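Local structure of plasmin and fibronectin-binding protein A (Streptococcus pneumoniae, 4MR0) at residues F384-D395 with N428-N439; V517-L525 with V563-N571. The protein acts as a surface adhesin and invasin of the pneumococcus, binding human fibronectin, plasmin, plasminogen and serum albumin. One frame throughout, in Å; residues are numbered along the deposited sequence.

Interaction 1 (F384-D395 with N428-N439); sequences FTDVLIKGNRFD and NKQVVIAENIFN
Two successive rungs of a right-handed parallel beta-helix lie in register here, from Thr385 beside Lys429 to Asp395 beside Asn439. In the bend between the strands, the Asn436 and Asn392 side chains lie edge to edge. The two amides point the same way and are nearly coplanar, 8° apart. Asn392 ND2 gives one hydrogen to Asn436 OD1 at 3.0 Å, in the carbonyl plane, and the backbone N of Asn392 bonds to the same oxygen. On its other side, Asn436 ND2 reaches Ile389 O at 2.9 Å from above the carbonyl plane. Ala434 N meets Ile389 O from the opposite face. Asn392 in turn bonds to Asn369 and Ile366 of the preceding rung. This rung-to-rung succession is the asparagine stack known from pectate-lyase-like helices, and it ties this bend to its neighbours.

The interior is built up rung on rung as well. The Phe394 and Phe438 rings form an offset stack, with centroids 4.6 Å apart and planes at 13°. The two side chains share nearly the same torsions, CG anti to the carbonyl carbon in both, and so the rings lie almost parallel. Ile389 and Ile433 run side by side, with CD1 of Ile389 4.1 Å from CG1 of Ile433. On the other face, Asn439 ND2 meets Asp395 OD1 at 2.7 Å, nearly along its C-O bond. Asp395 OD2 takes Arg393 NE in a salt bridge and also bonds to His370.

Interaction 2 (V517-L525 with V563-N571); sequences VLNNQFYNL and VTNNLSDKN
Asp569 turns its side chain to the 517-525 backbone, roughly perpendicular to that of Asn524. Its CG stands anti to the backbone N (chi1 172°), and OD2 takes the hydrogen of Asn524 N at 3.1 Å. The bond is fairly straight at the hydrogen, but the donor sits above the carboxylate plane. The other oxygen, OD1, lies at the edge of the Tyr523 ring, near the ring plane, 3.5 Å from CD1. Ring and carboxylate planes are almost perpendicular, 85° apart. Asp569 CB comes within 3.2 Å of Phe522 O. That carbonyl oxygen is buried here and has no polar partner in the model.

Leu567 also points at the first segment. Its CD2 touches CB of Asn519 at 3.9 Å and also lies near CG of Gln521. Next to it, the Asn519 and Asn565 side chains pass alongside, pointing opposite ways, with their amide planes steeply inclined. OD1 of Asn519 passes CB of Asn565 at 3.7 Å. The amide of Asn565 is bonded to Asn550.

A water joins the backbones between these two places. It accepts from Phe522 N at 3.2 Å and donates a weak bond to Leu567 O. No direct backbone hydrogen bond links the segments, and residues 567-570 are poorly ordered. Tyr523 stacks on Phe500 of the previous rung. The last modelled residues, 565-571, thus run along the last rung of the beta-helix, covering its end through side chains and water without adding a regular strand.

In the fold
Both interactions involve the same parallel stack of strands in the beta-helix, with centres about 22 Å apart and nearest atoms about 9 Å apart. Interaction 1 lies between rungs well inside the stack, and half of its touching residues are buried. Strand 431-440 is followed there by strand 462-473, so the repeating pattern goes on. Interaction 2 is a surface contact far from the chain's centre, where strand 515-523 meets the last modelled residues. It buries 421 Å², against 1038 Å² for interaction 1. Regular backbone bonding and matched side chains hold the inner rungs. The end relies mostly on side chains, among them a carboxylate and a leucine, and on a water.

Interaction 1 (F384-D395 with N428-N439)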
loop_
_atom_site.group_PDB
_atom_site.type_symbol
_atom_site.label_atom_id
_atom_site.label_comp_id
_atom_site.label_asym_id
_atom_site.label_seq_id
_atom_site.Cartn_x
_atom_site.Cartn_y
_atom_site.Cartn_z
ATOM N N PHE A 384 0.956 11.085 -4.883
ATOM C CA PHE A 384 -0.383 10.663 -5.319
ATOM C C PHE A 384 -1.258 11.914 -5.394
ATOM O O PHE A 384 -1.026 12.880 -4.673
ATOM C CB PHE A 384 -1.044 9.706 -4.314
ATOM C CG PHE A 384 -0.608 8.266 -4.430
ATOM C CD1 PHE A 384 0.383 7.878 -5.331
ATOM C CD2 PHE A 384 -1.176 7.300 -3.600
ATOM C CE1 PHE A 384 0.802 6.546 -5.402
ATOM C CE2 PHE A 384 -0.765 5.965 -3.662
ATOM C CZ PHE A 384 0.229 5.590 -4.567
ATOM N N THR A 385 -2.268 11.887 -6.253
ATOM C CA THR A 385 -3.190 13.010 -6.376
ATOM C C THR A 385 -4.610 12.453 -6.407
ATOM O O THR A 385 -4.899 11.514 -7.151
ATOM C CB THR A 385 -2.922 13.824 -7.653
ATOM O OG1 THR A 385 -1.544 14.230 -7.677
ATOM C CG2 THR A 385 -3.809 15.071 -7.683
ATOM N N ASP A 386 -5.486 13.022 -5.585
ATOM C CA ASP A 386 -6.874 12.575 -5.494
ATOM C C ASP A 386 -6.914 11.144 -4.963
ATOM O O ASP A 386 -7.093 10.179 -5.708
ATOM C CB ASP A 386 -7.571 12.663 -6.859
ATOM C CG ASP A 386 -9.033 12.234 -6.801
ATOM O OD1 ASP A 386 -9.598 12.157 -5.682
ATOM O OD2 ASP A 386 -9.624 11.983 -7.877
ATOM N N VAL A 387 -6.732 11.032 -3.654
ATOM C CA VAL A 387 -6.727 9.750 -2.972
ATOM C C VAL A 387 -7.865 9.698 -1.972
ATOM O O VAL A 387 -8.192 10.706 -1.336
ATOM C CB VAL A 387 -5.414 9.553 -2.194
ATOM C CG1 VAL A 387 -5.408 8.196 -1.516
ATOM C CG2 VAL A 387 -4.228 9.697 -3.136
ATOM N N LEU A 388 -8.471 8.525 -1.840
ATOM C CA LEU A 388 -9.552 8.340 -0.887
ATOM C C LEU A 388 -9.274 7.083 -0.075
ATOM O O LEU A 388 -9.257 5.972 -0.612
ATOM C CB LEU A 388 -10.905 8.216 -1.601
ATOM C CG LEU A 388 -12.100 7.924 -0.675
ATOM C CD1 LEU A 388 -12.231 9.043 0.362
ATOM C CD2 LEU A 388 -13.386 7.795 -1.495
ATOM N N ILE A 389 -9.024 7.276 1.214
ATOM C CA ILE A 389 -8.762 6.184 2.147
ATOM C C ILE A 389 -9.975 6.228 3.066
ATOM O O ILE A 389 -10.039 7.047 3.990
ATOM C CB ILE A 389 -7.480 6.454 2.944
ATOM C CG1 ILE A 389 -6.306 6.596 1.969
ATOM C CG2 ILE A 389 -7.234 5.319 3.927
ATOM C CD1 ILE A 389 -5.124 7.370 2.523
ATOM N N LYS A 390 -10.930 5.339 2.809
ATOM C CA LYS A 390 -12.182 5.349 3.554
ATOM C C LYS A 390 -12.735 4.025 4.061
ATOM O O LYS A 390 -12.688 2.997 3.370
ATOM C CB LYS A 390 -13.229 6.039 2.678
ATOM C CG LYS A 390 -14.636 6.072 3.234
ATOM C CD LYS A 390 -15.453 7.102 2.471
ATOM C CE LYS A 390 -16.747 6.519 1.937
ATOM N NZ LYS A 390 -16.488 5.442 0.941
ATOM N N GLY A 391 -13.270 4.073 5.281
ATOM C CA GLY A 391 -13.881 2.903 5.890
ATOM C C GLY A 391 -12.998 1.701 6.147
ATOM O O GLY A 391 -13.494 0.570 6.210
ATOM N N ASN A 392 -11.699 1.932 6.303
ATOM C CA ASN A 392 -10.758 0.848 6.553
ATOM C C ASN A 392 -10.576 0.630 8.051
ATOM O O ASN A 392 -10.870 1.507 8.859
ATOM C CB ASN A 392 -9.399 1.180 5.936
ATOM C CG ASN A 392 -9.471 1.365 4.436
ATOM O OD1 ASN A 392 -9.516 0.393 3.681
ATOM N ND2 ASN A 392 -9.495 2.623 3.995
ATOM N N ARG A 393 -10.098 -0.552 8.412
ATOM C CA ARG A 393 -9.837 -0.880 9.804
ATOM C C ARG A 393 -8.335 -1.139 9.956
ATOM O O ARG A 393 -7.784 -2.042 9.326
ATOM C CB ARG A 393 -10.635 -2.120 10.211
ATOM C CG ARG A 393 -10.208 -2.707 11.537
ATOM C CD ARG A 393 -11.106 -3.859 11.934
ATOM N NE ARG A 393 -10.580 -4.573 13.094
ATOM C CZ ARG A 393 -11.182 -5.613 13.663
ATOM N NH1 ARG A 393 -12.336 -6.062 13.179
ATOM N NH2 ARG A 393 -10.625 -6.211 14.710
ATOM N N PHE A 394 -7.669 -0.337 10.778
ATOM C CA PHE A 394 -6.231 -0.502 10.993
ATOM C C PHE A 394 -5.999 -0.985 12.413
ATOM O O PHE A 394 -6.242 -0.237 13.367
ATOM C CB PHE A 394 -5.479 0.822 10.829
ATOM C CG PHE A 394 -5.649 1.480 9.486
ATOM C CD1 PHE A 394 -6.874 2.030 9.111
ATOM C CD2 PHE A 394 -4.559 1.610 8.624
ATOM C CE1 PHE A 394 -7.011 2.708 7.899
ATOM C CE2 PHE A 394 -4.677 2.282 7.414
ATOM C CZ PHE A 394 -5.905 2.838 7.045
ATOM N N ASP A 395 -5.531 -2.219 12.562
ATOM C CA ASP A 395 -5.261 -2.751 13.892
ATOM C C ASP A 395 -3.760 -2.800 14.135
ATOM O O ASP A 395 -2.978 -3.049 13.216
ATOM C CB ASP A 395 -5.849 -4.155 14.051
ATOM C CG ASP A 395 -7.371 -4.157 14.081
ATOM O OD1 ASP A 395 -7.964 -3.264 14.729
ATOM O OD2 ASP A 395 -7.976 -5.062 13.471
ATOM N N ASN A 428 1.939 15.162 -2.542
ATOM C CA ASN A 428 0.548 14.770 -2.304
ATOM C C ASN A 428 -0.464 15.914 -2.236
ATOM O O ASN A 428 -0.272 16.881 -1.505
ATOM C CB ASN A 428 0.433 13.966 -1.000
ATOM C CG ASN A 428 1.189 12.652 -1.043
ATOM O OD1 ASN A 428 1.183 11.948 -2.049
ATOM N ND2 ASN A 428 1.822 12.302 0.071
ATOM N N LYS A 429 -1.555 15.784 -2.989
ATOM C CA LYS A 429 -2.626 16.777 -2.978
ATOM C C LYS A 429 -3.967 16.062 -3.108
ATOM O O LYS A 429 -4.051 14.987 -3.710
ATOM C CB LYS A 429 -2.477 17.771 -4.135
ATOM C CG LYS A 429 -1.249 18.658 -4.046
ATOM C CD LYS A 429 -1.122 19.540 -5.283
ATOM C CE LYS A 429 0.243 20.210 -5.322
ATOM N NZ LYS A 429 1.320 19.181 -5.356
ATOM N N GLN A 430 -5.011 16.661 -2.544
ATOM C CA GLN A 430 -6.344 16.079 -2.616
ATOM C C GLN A 430 -6.364 14.691 -1.994
ATOM O O GLN A 430 -6.652 13.699 -2.662
ATOM C CB GLN A 430 -6.806 16.007 -4.076
ATOM C CG GLN A 430 -6.930 17.373 -4.743
ATOM C CD GLN A 430 -7.132 17.278 -6.245
ATOM O OE1 GLN A 430 -6.239 17.617 -7.026
ATOM N NE2 GLN A 430 -8.305 16.812 -6.656
ATOM N N VAL A 431 -6.048 14.627 -0.708
ATOM C CA VAL A 431 -6.055 13.366 0.005
ATOM C C VAL A 431 -7.169 13.410 1.034
ATOM O O VAL A 431 -7.247 14.339 1.845
ATOM C CB VAL A 431 -4.716 13.101 0.740
ATOM C CG1 VAL A 431 -4.814 11.805 1.531
ATOM C CG2 VAL A 431 -3.565 13.029 -0.262
ATOM N N VAL A 432 -8.035 12.403 0.991
ATOM C CA VAL A 432 -9.137 12.315 1.935
ATOM C C VAL A 432 -8.974 11.041 2.747
ATOM O O VAL A 432 -8.862 9.943 2.196
ATOM C CB VAL A 432 -10.507 12.300 1.204
ATOM C CG1 VAL A 432 -11.645 12.114 2.213
ATOM C CG2 VAL A 432 -10.696 13.600 0.441
ATOM N N ILE A 433 -8.933 11.208 4.065
ATOM C CA ILE A 433 -8.801 10.106 5.007
ATOM C C ILE A 433 -10.070 10.207 5.842
ATOM O O ILE A 433 -10.167 11.042 6.741
ATOM C CB ILE A 433 -7.554 10.307 5.890
ATOM C CG1 ILE A 433 -6.310 10.350 4.996
ATOM C CG2 ILE A 433 -7.429 9.182 6.898
ATOM C CD1 ILE A 433 -5.060 10.839 5.703
ATOM N N ALA A 434 -11.044 9.355 5.547
ATOM C CA ALA A 434 -12.319 9.437 6.241
ATOM C C ALA A 434 -12.933 8.139 6.721
ATOM O O ALA A 434 -12.756 7.088 6.115
ATOM C CB ALA A 434 -13.315 10.144 5.341
ATOM N N GLU A 435 -13.660 8.237 7.828
ATOM C CA GLU A 435 -14.384 7.107 8.388
ATOM C C GLU A 435 -13.598 5.811 8.576
ATOM O O GLU A 435 -14.139 4.720 8.383
ATOM C CB GLU A 435 -15.617 6.841 7.514
ATOM C CG GLU A 435 -16.553 8.046 7.386
ATOM C CD GLU A 435 -17.295 8.086 6.056
ATOM O OE1 GLU A 435 -17.998 7.103 5.722
ATOM O OE2 GLU A 435 -17.177 9.109 5.341
ATOM N N ASN A 436 -12.329 5.925 8.949
ATOM C CA ASN A 436 -11.502 4.744 9.188
ATOM C C ASN A 436 -11.480 4.479 10.692
ATOM O O ASN A 436 -11.633 5.405 11.489
ATOM C CB ASN A 436 -10.067 4.982 8.703
ATOM C CG ASN A 436 -9.989 5.242 7.214
ATOM O OD1 ASN A 436 -10.088 4.321 6.409
ATOM N ND2 ASN A 436 -9.824 6.505 6.842
ATOM N N ILE A 437 -11.289 3.223 11.078
ATOM C CA ILE A 437 -11.227 2.877 12.493
ATOM C C ILE A 437 -9.815 2.396 12.800
ATOM O O ILE A 437 -9.265 1.565 12.070
ATOM C CB ILE A 437 -12.206 1.740 12.869
ATOM C CG1 ILE A 437 -13.634 2.117 12.478
ATOM C CG2 ILE A 437 -12.133 1.470 14.375
ATOM C CD1 ILE A 437 -13.924 1.970 10.999
ATOM N N PHE A 438 -9.225 2.928 13.865
ATOM C CA PHE A 438 -7.884 2.520 14.270
ATOM C C PHE A 438 -7.935 1.951 15.687
ATOM O O PHE A 438 -8.492 2.578 16.593
ATOM C CB PHE A 438 -6.907 3.706 14.259
ATOM C CG PHE A 438 -6.798 4.417 12.934
ATOM C CD1 PHE A 438 -7.806 5.276 12.502
ATOM C CD2 PHE A 438 -5.675 4.247 12.132
ATOM C CE1 PHE A 438 -7.692 5.966 11.294
ATOM C CE2 PHE A 438 -5.549 4.932 10.922
ATOM C CZ PHE A 438 -6.560 5.790 10.501
ATOM N N ASN A 439 -7.366 0.761 15.870
ATOM C CA ASN A 439 -7.302 0.122 17.184
ATOM C C ASN A 439 -5.818 -0.066 17.442
ATOM O O ASN A 439 -5.199 -0.984 16.909
ATOM C CB ASN A 439 -8.029 -1.224 17.168
ATOM C CG ASN A 439 -9.503 -1.076 16.854
ATOM O OD1 ASN A 439 -10.221 -0.349 17.540
ATOM N ND2 ASN A 439 -9.961 -1.759 15.808
#

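Interaction 2 (V517-L525 with V563-N571)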
loop_
_atom_site.group_PDB
_atom_site.type_symbol
_atom_site.label_atom_id
_atom_site.label_comp_id
_atom_site.label_asym_id
_atom_site.label_seq_id
_atom_site.Cartn_x
_atom_site.Cartn_y
_atom_site.Cartn_z
ATOM N N VAL A 517 -10.664 23.153 11.622
ATOM C CA VAL A 517 -10.670 22.053 12.577
ATOM C C VAL A 517 -11.984 22.190 13.330
ATOM O O VAL A 517 -12.123 23.056 14.192
ATOM C CB VAL A 517 -9.480 22.163 13.547
ATOM C CG1 VAL A 517 -9.503 21.008 14.538
ATOM C CG2 VAL A 517 -8.177 22.150 12.759
ATOM N N LEU A 518 -12.949 21.337 12.999
ATOM C CA LEU A 518 -14.268 21.439 13.611
ATOM C C LEU A 518 -14.852 20.220 14.298
ATOM O O LEU A 518 -14.931 19.131 13.730
ATOM C CB LEU A 518 -15.285 21.914 12.568
ATOM C CG LEU A 518 -14.969 23.197 11.798
ATOM C CD1 LEU A 518 -15.948 23.340 10.640
ATOM C CD2 LEU A 518 -15.041 24.398 12.734
ATOM N N ASN A 519 -15.273 20.445 15.535
ATOM C CA ASN A 519 -15.936 19.448 16.354
ATOM C C ASN A 519 -15.391 18.031 16.411
ATOM O O ASN A 519 -16.101 17.067 16.133
ATOM C CB ASN A 519 -17.408 19.425 15.960
ATOM C CG ASN A 519 -18.007 20.824 15.918
ATOM O OD1 ASN A 519 -17.885 21.586 16.873
ATOM N ND2 ASN A 519 -18.650 21.166 14.812
ATOM N N ASN A 520 -14.125 17.910 16.780
ATOM C CA ASN A 520 -13.515 16.604 16.941
ATOM C C ASN A 520 -13.850 16.243 18.390
ATOM O O ASN A 520 -14.167 17.126 19.185
ATOM C CB ASN A 520 -12.006 16.702 16.738
ATOM C CG ASN A 520 -11.635 17.060 15.311
ATOM O OD1 ASN A 520 -11.725 16.228 14.406
ATOM N ND2 ASN A 520 -11.226 18.304 15.099
ATOM N N GLN A 521 -13.814 14.958 18.723
ATOM C CA GLN A 521 -14.114 14.505 20.079
ATOM C C GLN A 521 -12.903 13.814 20.699
ATOM O O GLN A 521 -12.184 13.072 20.023
ATOM C CB GLN A 521 -15.315 13.554 20.063
ATOM C CG GLN A 521 -16.661 14.261 19.971
ATOM C CD GLN A 521 -17.803 13.303 19.668
ATOM O OE1 GLN A 521 -17.899 12.221 20.256
ATOM N NE2 GLN A 521 -18.683 13.702 18.752
ATOM N N PHE A 522 -12.676 14.065 21.985
ATOM C CA PHE A 522 -11.533 13.483 22.688
ATOM C C PHE A 522 -11.958 12.849 24.005
ATOM O O PHE A 522 -12.739 13.428 24.758
ATOM C CB PHE A 522 -10.486 14.567 22.956
ATOM C CG PHE A 522 -10.102 15.357 21.735
ATOM C CD1 PHE A 522 -9.091 14.914 20.891
ATOM C CD2 PHE A 522 -10.769 16.533 21.422
ATOM C CE1 PHE A 522 -8.745 15.642 19.749
ATOM C CE2 PHE A 522 -10.433 17.269 20.287
ATOM C CZ PHE A 522 -9.422 16.822 19.447
ATOM N N TYR A 523 -11.434 11.661 24.281
ATOM C CA TYR A 523 -11.767 10.941 25.505
ATOM C C TYR A 523 -10.539 10.299 26.130
ATOM O O TYR A 523 -9.723 9.683 25.442
ATOM C CB TYR A 523 -12.780 9.836 25.214
ATOM C CG TYR A 523 -14.035 10.307 24.530
ATOM C CD1 TYR A 523 -15.089 10.849 25.260
ATOM C CD2 TYR A 523 -14.166 10.214 23.143
ATOM C CE1 TYR A 523 -16.251 11.284 24.626
ATOM C CE2 TYR A 523 -15.318 10.647 22.502
ATOM C CZ TYR A 523 -16.356 11.179 23.246
ATOM O OH TYR A 523 -17.496 11.613 22.612
ATOM N N ASN A 524 -10.416 10.448 27.442
ATOM C CA ASN A 524 -9.320 9.856 28.185
ATOM C C ASN A 524 -7.927 10.122 27.614
ATOM O O ASN A 524 -7.105 9.207 27.523
ATOM C CB ASN A 524 -9.558 8.349 28.298
ATOM C CG ASN A 524 -10.962 8.019 28.782
ATOM O OD1 ASN A 524 -11.361 8.409 29.880
ATOM N ND2 ASN A 524 -11.721 7.303 27.959
ATOM N N LEU A 525 -7.665 11.367 27.226
ATOM C CA LEU A 525 -6.354 11.739 26.702
ATOM C C LEU A 525 -5.550 12.353 27.841
ATOM O O LEU A 525 -6.104 13.057 28.683
ATOM C CB LEU A 525 -6.481 12.748 25.555
ATOM C CG LEU A 525 -6.575 12.196 24.127
ATOM C CD1 LEU A 525 -7.826 11.354 23.976
ATOM C CD2 LEU A 525 -6.592 13.349 23.137
ATOM N N VAL A 563 -12.210 28.933 18.264
ATOM C CA VAL A 563 -13.616 29.101 18.585
ATOM C C VAL A 563 -14.035 28.000 19.548
ATOM O O VAL A 563 -13.624 26.850 19.406
ATOM C CB VAL A 563 -14.488 29.031 17.313
ATOM C CG1 VAL A 563 -15.951 29.235 17.673
ATOM C CG2 VAL A 563 -14.032 30.085 16.311
ATOM N N THR A 564 -14.848 28.361 20.534
ATOM C CA THR A 564 -15.314 27.406 21.528
ATOM C C THR A 564 -16.393 26.461 21.016
ATOM O O THR A 564 -17.266 26.848 20.236
ATOM C CB THR A 564 -15.862 28.137 22.785
ATOM O OG1 THR A 564 -14.768 28.555 23.611
ATOM C CG2 THR A 564 -16.786 27.227 23.588
ATOM N N ASN A 565 -16.300 25.209 21.455
ATOM C CA ASN A 565 -17.273 24.173 21.126
ATOM C C ASN A 565 -17.379 23.404 22.437
ATOM O O ASN A 565 -16.359 23.053 23.036
ATOM C CB ASN A 565 -16.777 23.265 19.979
ATOM C CG ASN A 565 -15.760 22.223 20.430
ATOM O OD1 ASN A 565 -16.043 21.387 21.288
ATOM N ND2 ASN A 565 -14.574 22.258 19.832
ATOM N N ASN A 566 -18.596 23.170 22.916
ATOM C CA ASN A 566 -18.741 22.461 24.179
ATOM C C ASN A 566 -18.920 20.956 24.054
ATOM O O ASN A 566 -20.007 20.413 24.260
ATOM C CB ASN A 566 -19.874 23.070 25.012
ATOM C CG ASN A 566 -19.459 24.369 25.688
ATOM O OD1 ASN A 566 -19.579 25.452 25.113
ATOM N ND2 ASN A 566 -18.945 24.259 26.911
ATOM N N LEU A 567 -17.818 20.299 23.708
ATOM C CA LEU A 567 -17.756 18.854 23.552
ATOM C C LEU A 567 -16.544 18.423 24.370
ATOM O O LEU A 567 -15.405 18.639 23.957
ATOM C CB LEU A 567 -17.540 18.480 22.081
ATOM C CG LEU A 567 -18.660 18.638 21.046
ATOM C CD1 LEU A 567 -19.308 20.009 21.135
ATOM C CD2 LEU A 567 -18.068 18.418 19.661
ATOM N N SER A 568 -16.781 17.831 25.537
ATOM C CA SER A 568 -15.672 17.400 26.381
ATOM C C SER A 568 -15.845 16.001 26.954
ATOM O O SER A 568 -16.940 15.442 26.955
ATOM C CB SER A 568 -15.465 18.396 27.528
ATOM O OG SER A 568 -16.593 18.426 28.393
ATOM N N ASP A 569 -14.744 15.448 27.448
ATOM C CA ASP A 569 -14.746 14.113 28.027
ATOM C C ASP A 569 -15.215 14.097 29.481
ATOM O O ASP A 569 -14.655 14.788 30.330
ATOM C CB ASP A 569 -13.344 13.498 27.927
ATOM C CG ASP A 569 -13.222 12.188 28.694
ATOM O OD1 ASP A 569 -14.118 11.327 28.558
ATOM O OD2 ASP A 569 -12.222 12.014 29.421
ATOM N N LYS A 570 -16.250 13.310 29.756
ATOM C CA LYS A 570 -16.779 13.183 31.105
ATOM C C LYS A 570 -16.810 11.706 31.479
ATOM O O LYS A 570 -17.794 11.192 32.001
ATOM C CB LYS A 570 -18.170 13.814 31.198
ATOM C CG LYS A 570 -19.086 13.561 30.011
ATOM C CD LYS A 570 -19.874 14.823 29.675
ATOM C CE LYS A 570 -18.941 15.978 29.300
ATOM N NZ LYS A 570 -19.686 17.192 28.864
ATOM N N ASN A 571 -15.690 11.042 31.210
ATOM C CA ASN A 571 -15.502 9.622 31.504
ATOM C C ASN A 571 -14.956 9.524 32.919
ATOM O O ASN A 571 -14.695 8.389 33.373
ATOM C CB ASN A 571 -14.490 8.986 30.533
ATOM C CG ASN A 571 -15.145 8.380 29.307
ATOM O OD1 ASN A 571 -15.928 9.038 28.602
ATOM N ND2 ASN A 571 -14.818 7.115 29.034
HETATM O O HOH W 1 -14.812 16.064 23.188
#